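Local coordinates for restriction endonuclease S subunits (Thermoanaerobacter tengcongensis, PDB 3OKG), which probably serves as the DNA-recognising specificity subunit of a type I restriction-modification enzyme, joining methylation subunits to form the methyltransferase, at residues 89-94 / 116-121; 144-149 / 162-167. All blocks are in the same frame, centred on the assembly; numbering follows the deposited sequence.

Interaction 1: 89-94 / 116-121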
ATOM      1  N   ASP A  89      10.160 -14.892 -27.165  1.00 16.76           N
ATOM      2  CA  ASP A  89      11.249 -15.197 -26.230  1.00 20.85           C
ATOM      3  C   ASP A  89      10.814 -14.707 -24.850  1.00 17.18           C
ATOM      4  O   ASP A  89      10.069 -13.742 -24.743  1.00 18.29           O
ATOM      5  CB  ASP A  89      12.547 -14.447 -26.563  1.00 18.23           C
ATOM      6  CG  ASP A  89      13.299 -15.042 -27.747  1.00 24.00           C
ATOM      7  OD1 ASP A  89      12.974 -16.159 -28.184  1.00 19.85           O
ATOM      8  OD2 ASP A  89      14.221 -14.373 -28.240  1.00 22.55           O
ATOM      9  N   VAL A  90      11.318 -15.348 -23.804  1.00 15.47           N
ATOM     10  CA  VAL A  90      11.248 -14.784 -22.475  1.00 12.51           C
ATOM     11  C   VAL A  90      12.616 -14.220 -22.167  1.00 14.64           C
ATOM     12  O   VAL A  90      13.626 -14.898 -22.372  1.00 18.69           O
ATOM     13  CB  VAL A  90      10.852 -15.871 -21.445  1.00 19.41           C
ATOM     14  CG1 VAL A  90      10.960 -15.324 -20.005  1.00 17.90           C
ATOM     15  CG2 VAL A  90       9.423 -16.374 -21.742  1.00 15.22           C
ATOM     16  N   ILE A  91      12.680 -12.987 -21.667  1.00 15.96           N
ATOM     17  CA  ILE A  91      13.968 -12.461 -21.232  1.00 15.15           C
ATOM     18  C   ILE A  91      13.953 -12.335 -19.721  1.00 15.45           C
ATOM     19  O   ILE A  91      13.006 -11.846 -19.138  1.00 18.58           O
ATOM     20  CB  ILE A  91      14.302 -11.110 -21.907  1.00 17.42           C
ATOM     21  CG1 ILE A  91      13.127 -10.140 -21.738  1.00 16.86           C
ATOM     22  CG2 ILE A  91      14.475 -11.327 -23.407  1.00 16.51           C
ATOM     23  CD1 ILE A  91      13.450  -8.689 -22.221  1.00 17.02           C
ATOM     24  N   PHE A  92      15.030 -12.776 -19.092  1.00 16.75           N
ATOM     25  CA  PHE A  92      15.064 -12.966 -17.644  1.00 12.96           C
ATOM     26  C   PHE A  92      16.360 -12.323 -17.124  1.00 17.41           C
ATOM     27  O   PHE A  92      17.448 -12.791 -17.452  1.00 19.90           O
ATOM     28  CB  PHE A  92      15.107 -14.486 -17.390  1.00 16.91           C
ATOM     29  CG  PHE A  92      15.183 -14.860 -15.935  1.00 18.54           C
ATOM     30  CD1 PHE A  92      14.054 -15.294 -15.260  1.00 23.74           C
ATOM     31  CD2 PHE A  92      16.403 -14.801 -15.251  1.00 18.31           C
ATOM     32  CE1 PHE A  92      14.123 -15.651 -13.927  1.00 25.07           C
ATOM     33  CE2 PHE A  92      16.478 -15.157 -13.922  1.00 23.82           C
ATOM     34  CZ  PHE A  92      15.338 -15.580 -13.253  1.00 27.56           C
ATOM     35  N   ALA A  93      16.260 -11.220 -16.394  1.00 16.55           N
ATOM     36  CA  ALA A  93      17.480 -10.515 -15.976  1.00 18.07           C
ATOM     37  C   ALA A  93      18.264 -11.402 -15.018  1.00 23.71           C
ATOM     38  O   ALA A  93      17.682 -11.967 -14.092  1.00 20.74           O
ATOM     39  CB  ALA A  93      17.137  -9.199 -15.308  1.00 17.47           C
ATOM     40  N   THR A  94      19.573 -11.541 -15.245  1.00 18.92           N
ATOM     41  CA  THR A  94      20.394 -12.349 -14.351  1.00 21.62           C
ATOM     42  C   THR A  94      20.905 -11.540 -13.153  1.00 25.92           C
ATOM     43  O   THR A  94      21.284 -12.113 -12.159  1.00 24.25           O
ATOM     44  CB  THR A  94      21.540 -13.044 -15.079  1.00 21.81           C
ATOM     45  OG1 THR A  94      22.302 -12.081 -15.835  1.00 19.65           O
ATOM     46  CG2 THR A  94      20.970 -14.099 -16.016  1.00 17.02           C
ATOM     47  N   THR A 116      22.848  -7.997 -22.843  1.00 23.14           N
ATOM     48  CA  THR A 116      23.486  -9.261 -22.438  1.00 20.12           C
ATOM     49  C   THR A 116      23.168  -9.590 -20.975  1.00 23.50           C
ATOM     50  O   THR A 116      23.414 -10.705 -20.512  1.00 23.60           O
ATOM     51  CB  THR A 116      25.017  -9.170 -22.571  1.00 22.94           C
ATOM     52  OG1 THR A 116      25.455  -7.976 -21.915  1.00 22.24           O
ATOM     53  CG2 THR A 116      25.429  -9.144 -24.043  1.00 27.61           C
ATOM     54  N   GLY A 117      22.669  -8.604 -20.240  1.00 20.53           N
ATOM     55  CA  GLY A 117      22.215  -8.837 -18.876  1.00 21.32           C
ATOM     56  C   GLY A 117      20.959  -9.698 -18.749  1.00 20.67           C
ATOM     57  O   GLY A 117      20.567 -10.061 -17.630  1.00 23.42           O
ATOM     58  N   PHE A 118      20.305 -10.004 -19.875  1.00 20.07           N
ATOM     59  CA  PHE A 118      19.180 -10.949 -19.866  1.00 19.22           C
ATOM     60  C   PHE A 118      19.580 -12.311 -20.352  1.00 15.45           C
ATOM     61  O   PHE A 118      20.247 -12.464 -21.386  1.00 22.00           O
ATOM     62  CB  PHE A 118      18.039 -10.503 -20.796  1.00 16.69           C
ATOM     63  CG  PHE A 118      17.334  -9.236 -20.375  1.00 20.20           C
ATOM     64  CD1 PHE A 118      16.365  -9.264 -19.374  1.00 17.43           C
ATOM     65  CD2 PHE A 118      17.576  -8.032 -21.035  1.00 17.46           C
ATOM     66  CE1 PHE A 118      15.675  -8.096 -18.988  1.00 19.54           C
ATOM     67  CE2 PHE A 118      16.879  -6.853 -20.669  1.00 17.92           C
ATOM     68  CZ  PHE A 118      15.919  -6.885 -19.649  1.00 21.01           C
ATOM     69  N   CYS A 119      19.098 -13.327 -19.655  1.00 15.53           N
ATOM     70  CA  CYS A 119      19.108 -14.670 -20.212  1.00 16.47           C
ATOM     71  C   CYS A 119      17.938 -14.803 -21.197  1.00 19.26           C
ATOM     72  O   CYS A 119      16.790 -14.518 -20.837  1.00 18.08           O
ATOM     73  CB  CYS A 119      18.939 -15.691 -19.076  1.00 17.14           C
ATOM     74  SG  CYS A 119      18.785 -17.380 -19.654  1.00 21.27           S
ATOM     75  N   VAL A 120      18.214 -15.258 -22.418  1.00 16.61           N
ATOM     76  CA  VAL A 120      17.157 -15.329 -23.456  1.00 16.43           C
ATOM     77  C   VAL A 120      16.631 -16.768 -23.530  1.00 16.73           C
ATOM     78  O   VAL A 120      17.365 -17.684 -23.824  1.00 22.26           O
ATOM     79  CB  VAL A 120      17.646 -14.840 -24.853  1.00 16.06           C
ATOM     80  CG1 VAL A 120      16.522 -14.976 -25.881  1.00 18.20           C
ATOM     81  CG2 VAL A 120      18.064 -13.341 -24.806  1.00 18.38           C
ATOM     82  N   ILE A 121      15.358 -16.937 -23.209  1.00 15.94           N
ATOM     83  CA  ILE A 121      14.739 -18.235 -23.055  1.00 17.10           C
ATOM     84  C   ILE A 121      13.743 -18.399 -24.199  1.00 18.43           C
ATOM     85  O   ILE A 121      12.639 -17.849 -24.145  1.00 17.21           O
ATOM     86  CB  ILE A 121      14.002 -18.280 -21.683  1.00 15.67           C
ATOM     87  CG1 ILE A 121      15.030 -18.301 -20.535  1.00 21.59           C
ATOM     88  CG2 ILE A 121      13.030 -19.443 -21.618  1.00 18.27           C
ATOM     89  CD1 ILE A 121      14.454 -17.751 -19.187  1.00 22.18           C
TER
HETATM   90  O   HOH W   1      22.815 -12.656 -18.583  1.00 26.85           O
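Val90 and Ile121 exchange two backbone hydrogen bonds: Val90 N gives to Ile121 O at 2.8 Å, nearly straight at 177°, and Ile121 N gives to Val90 O. The next hydrogen-bonded pair, Phe92 and Cys119, repeats the pattern; the return bond from Cys119 N to Phe92 O is 2.8 Å, while the one from Phe92 N is bent to 143°. Thr94 N closes the ladder on Gly117 O at 3.0 Å, and a water beside this end reaches both Thr94 OG1 and Thr116 O. The two strands are thus an antiparallel pair in a three-stranded sheet of the N-terminal target recognition domain, with 90-93 in the middle and 102-104 along its other edge. On one face Ile91 CD1 sits 3.9 Å from the centroid of the Phe118 ring, a CH-pi contact almost on the ring normal. Ile91 gets there by placing CG1 between its own backbone N and carbonyl carbon (chi1 51°), while Ala93 CB meets the same ring 4.1 Å away at Phe118 CE1. On the other face Ile121 CD1 packs against Phe92 CB at 3.8 Å. Beyond the Val90-Ile121 pair, Asp89 OD2 meets Val120 CG1, accepts from Arg86 N and forms a salt bridge with Arg122.

Interaction 2: 144-149 / 162-167; sequences NQLTAS and NDVYNT. With SO4 (sulfate ion), chain F.
The loop after helix 140-143 lies against the short helix 161-165 and the residues that lead into strand 168-171, with Leu146 packed between them. Leu146 CD2 does the touching: it lies 3.6 Å from Thr167 CG2, and the same methyl reaches Asp163 O and Val164 CG2, the latter at 4.2 Å. Thr167 can offer its methyl because its hydroxyl is turned back on the helix: with OG1 between the backbone N and the carbonyl carbon (chi1 63°), it donates to Val164 O at 2.9 Å, in the carbonyl plane. Thr167 N gives to that same oxygen, so two donors from one residue grip it. Gln145 lies obliquely across Thr167, its OE1 3.6 Å from Thr167 CA; OE1 accepts from Leu168 N and NE2 donates to Phe141 O. Near Ala148 a water accepts from its N at 2.9 Å and donates weakly to Asp163 OD2. Asn162 ND2 holds O2 of a sulfate, probably from the crystallisation liquor, at 3.0 Å. With no direct hydrogen bond between 144-149 and 162-167, apolar packing and a water link, weak on the Asp163 side, carry the contact; the Gln145 amide and Thr167 hydroxyl bond to other partners, the latter within its own segment.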
ATOM      1  N   ASN A 144      14.330 -19.017  -6.523  1.00 21.77           N
ATOM      2  CA  ASN A 144      14.827 -19.629  -5.314  1.00 23.57           C
ATOM      3  C   ASN A 144      15.840 -20.736  -5.622  1.00 28.21           C
ATOM      4  O   ASN A 144      16.558 -21.215  -4.727  1.00 22.66           O
ATOM      5  CB  ASN A 144      13.647 -20.126  -4.480  1.00 26.77           C
ATOM      6  CG  ASN A 144      12.837 -18.962  -3.822  1.00 50.07           C
ATOM      7  OD1 ASN A 144      13.235 -17.780  -3.852  1.00 41.51           O
ATOM      8  ND2 ASN A 144      11.693 -19.311  -3.227  1.00 40.33           N
ATOM      9  N   GLN A 145      15.921 -21.117  -6.895  1.00 23.15           N
ATOM     10  CA  GLN A 145      16.884 -22.146  -7.313  1.00 19.35           C
ATOM     11  C   GLN A 145      18.239 -21.573  -7.732  1.00 20.70           C
ATOM     12  O   GLN A 145      19.216 -22.314  -7.946  1.00 20.64           O
ATOM     13  CB  GLN A 145      16.313 -22.963  -8.466  1.00 19.64           C
ATOM     14  CG  GLN A 145      15.159 -23.864  -8.095  1.00 21.29           C
ATOM     15  CD  GLN A 145      14.730 -24.678  -9.300  1.00 21.95           C
ATOM     16  OE1 GLN A 145      15.511 -25.453  -9.834  1.00 20.68           O
ATOM     17  NE2 GLN A 145      13.497 -24.481  -9.754  1.00 17.40           N
ATOM     18  N   LEU A 146      18.314 -20.250  -7.846  1.00 18.07           N
ATOM     19  CA  LEU A 146      19.536 -19.630  -8.360  1.00 19.33           C
ATOM     20  C   LEU A 146      20.523 -19.405  -7.217  1.00 23.54           C
ATOM     21  O   LEU A 146      20.453 -18.423  -6.484  1.00 21.09           O
ATOM     22  CB  LEU A 146      19.200 -18.319  -9.078  1.00 19.52           C
ATOM     23  CG  LEU A 146      18.289 -18.573 -10.286  1.00 19.02           C
ATOM     24  CD1 LEU A 146      17.861 -17.209 -10.847  1.00 26.77           C
ATOM     25  CD2 LEU A 146      18.991 -19.403 -11.349  1.00 15.02           C
ATOM     26  N   THR A 147      21.449 -20.330  -7.061  1.00 20.04           N
ATOM     27  CA  THR A 147      22.284 -20.305  -5.873  1.00 21.78           C
ATOM     28  C   THR A 147      23.185 -19.081  -5.730  1.00 25.47           C
ATOM     29  O   THR A 147      23.426 -18.629  -4.606  1.00 24.22           O
ATOM     30  CB  THR A 147      23.094 -21.605  -5.783  1.00 28.54           C
ATOM     31  OG1 THR A 147      23.936 -21.726  -6.929  1.00 56.75           O
ATOM     32  CG2 THR A 147      22.138 -22.719  -5.772  1.00 23.44           C
ATOM     33  N   ALA A 148      23.661 -18.537  -6.854  1.00 21.47           N
ATOM     34  CA  ALA A 148      24.519 -17.358  -6.813  1.00 19.29           C
ATOM     35  C   ALA A 148      23.805 -16.116  -6.263  1.00 29.49           C
ATOM     36  O   ALA A 148      24.457 -15.109  -5.963  1.00 27.15           O
ATOM     37  CB  ALA A 148      25.127 -17.056  -8.194  1.00 21.49           C
ATOM     38  N   SER A 149      22.484 -16.187  -6.110  1.00 25.15           N
ATOM     39  CA  SER A 149      21.748 -15.082  -5.484  1.00 29.63           C
ATOM     40  C   SER A 149      21.791 -15.126  -3.971  1.00 30.23           C
ATOM     41  O   SER A 149      21.572 -14.109  -3.309  1.00 34.25           O
ATOM     42  CB  SER A 149      20.274 -15.085  -5.919  1.00 32.22           C
ATOM     43  OG  SER A 149      20.190 -14.789  -7.288  1.00 32.61           O
ATOM     44  N   ASN A 162      23.548 -19.903 -17.920  1.00 21.48           N
ATOM     45  CA  ASN A 162      23.479 -21.363 -17.671  1.00 20.42           C
ATOM     46  C   ASN A 162      22.798 -21.724 -16.341  1.00 19.81           C
ATOM     47  O   ASN A 162      22.086 -22.720 -16.263  1.00 19.25           O
ATOM     48  CB  ASN A 162      24.874 -22.014 -17.748  1.00 22.49           C
ATOM     49  CG  ASN A 162      25.376 -22.098 -19.165  1.00 40.03           C
ATOM     50  OD1 ASN A 162      24.579 -22.110 -20.108  1.00 32.04           O
ATOM     51  ND2 ASN A 162      26.691 -22.128 -19.333  1.00 33.03           N
ATOM     52  N   ASP A 163      23.015 -20.913 -15.311  1.00 17.18           N
ATOM     53  CA  ASP A 163      22.349 -21.146 -14.028  1.00 23.08           C
ATOM     54  C   ASP A 163      20.826 -21.137 -14.253  1.00 22.30           C
ATOM     55  O   ASP A 163      20.084 -21.973 -13.738  1.00 16.94           O
ATOM     56  CB  ASP A 163      22.682 -20.028 -13.026  1.00 21.63           C
ATOM     57  CG  ASP A 163      24.117 -20.102 -12.489  1.00 22.14           C
ATOM     58  OD1 ASP A 163      24.795 -21.118 -12.715  1.00 20.32           O
ATOM     59  OD2 ASP A 163      24.545 -19.125 -11.840  1.00 24.84           O
ATOM     60  N   VAL A 164      20.353 -20.162 -15.014  1.00 18.66           N
ATOM     61  CA  VAL A 164      18.913 -20.090 -15.280  1.00 18.98           C
ATOM     62  C   VAL A 164      18.442 -21.306 -16.100  1.00 15.59           C
ATOM     63  O   VAL A 164      17.438 -21.950 -15.766  1.00 18.45           O
ATOM     64  CB  VAL A 164      18.557 -18.758 -15.978  1.00 18.85           C
ATOM     65  CG1 VAL A 164      17.037 -18.680 -16.308  1.00 18.88           C
ATOM     66  CG2 VAL A 164      19.007 -17.546 -15.102  1.00 17.30           C
ATOM     67  N   TYR A 165      19.165 -21.636 -17.161  1.00 17.02           N
ATOM     68  CA  TYR A 165      18.775 -22.769 -17.996  1.00 20.96           C
ATOM     69  C   TYR A 165      18.783 -24.073 -17.184  1.00 25.08           C
ATOM     70  O   TYR A 165      18.075 -25.012 -17.517  1.00 19.56           O
ATOM     71  CB  TYR A 165      19.694 -22.936 -19.209  1.00 23.10           C
ATOM     72  CG  TYR A 165      19.673 -21.790 -20.203  1.00 21.55           C
ATOM     73  CD1 TYR A 165      18.458 -21.264 -20.681  1.00 22.36           C
ATOM     74  CD2 TYR A 165      20.851 -21.272 -20.701  1.00 20.62           C
ATOM     75  CE1 TYR A 165      18.444 -20.208 -21.617  1.00 23.53           C
ATOM     76  CE2 TYR A 165      20.850 -20.246 -21.638  1.00 22.72           C
ATOM     77  CZ  TYR A 165      19.644 -19.721 -22.098  1.00 20.18           C
ATOM     78  OH  TYR A 165      19.668 -18.671 -23.009  1.00 22.06           O
ATOM     79  N   ASN A 166      19.572 -24.120 -16.114  1.00 19.88           N
ATOM     80  CA  ASN A 166      19.683 -25.348 -15.324  1.00 20.42           C
ATOM     81  C   ASN A 166      18.574 -25.552 -14.307  1.00 19.70           C
ATOM     82  O   ASN A 166      18.458 -26.628 -13.702  1.00 21.46           O
ATOM     83  CB  ASN A 166      21.056 -25.408 -14.622  1.00 18.48           C
ATOM     84  CG  ASN A 166      22.166 -25.774 -15.581  1.00 25.68           C
ATOM     85  OD1 ASN A 166      21.912 -26.353 -16.641  1.00 23.72           O
ATOM     86  ND2 ASN A 166      23.413 -25.442 -15.218  1.00 23.66           N
ATOM     87  N   THR A 167      17.746 -24.530 -14.106  1.00 19.26           N
ATOM     88  CA  THR A 167      16.710 -24.645 -13.088  1.00 16.55           C
ATOM     89  C   THR A 167      15.700 -25.700 -13.511  1.00 21.93           C
ATOM     90  O   THR A 167      15.495 -25.911 -14.703  1.00 20.79           O
ATOM     91  CB  THR A 167      15.995 -23.279 -12.779  1.00 21.07           C
ATOM     92  OG1 THR A 167      15.314 -22.804 -13.948  1.00 20.31           O
ATOM     93  CG2 THR A 167      16.996 -22.214 -12.254  1.00 17.12           C
TER
HETATM   94  S   SO4 F 402      28.772 -20.968 -16.768  1.00 90.83           S
HETATM   95  O1  SO4 F 402      28.479 -19.916 -17.743  1.00 43.84           O
HETATM   96  O2  SO4 F 402      29.074 -22.219 -17.472  1.00 69.01           O
HETATM   97  O3  SO4 F 402      29.901 -20.515 -15.936  1.00 46.54           O
HETATM   98  O4  SO4 F 402      27.607 -21.182 -15.912  1.00 44.25           O
HETATM   99  O   HOH W   2      22.854 -19.452  -9.498  1.00 22.96           O

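Both contacts lie in the N-terminal recognition domain, their centres 13 Å apart, and helix 161-165 of interaction 2 rests on the sheet formed in interaction 1. Phe92 is one bridge: its CZ is 3.8 Å from Leu146 CD1 and its CE2 packs on Val164 CG2, continuing the apolar layer from one contact into the other. Tyr165 adds a polar tie, its OH lying 2.6 Å from Val120 O in a probable hydrogen bond, while its ring packs on the sulfur of Cys119. Interaction 1 is buried and built on a backbone ladder with 559 Å² between its segments; interaction 2 is partly buried, covers 249 Å², and rests mainly on side-chain packing with a weak water link.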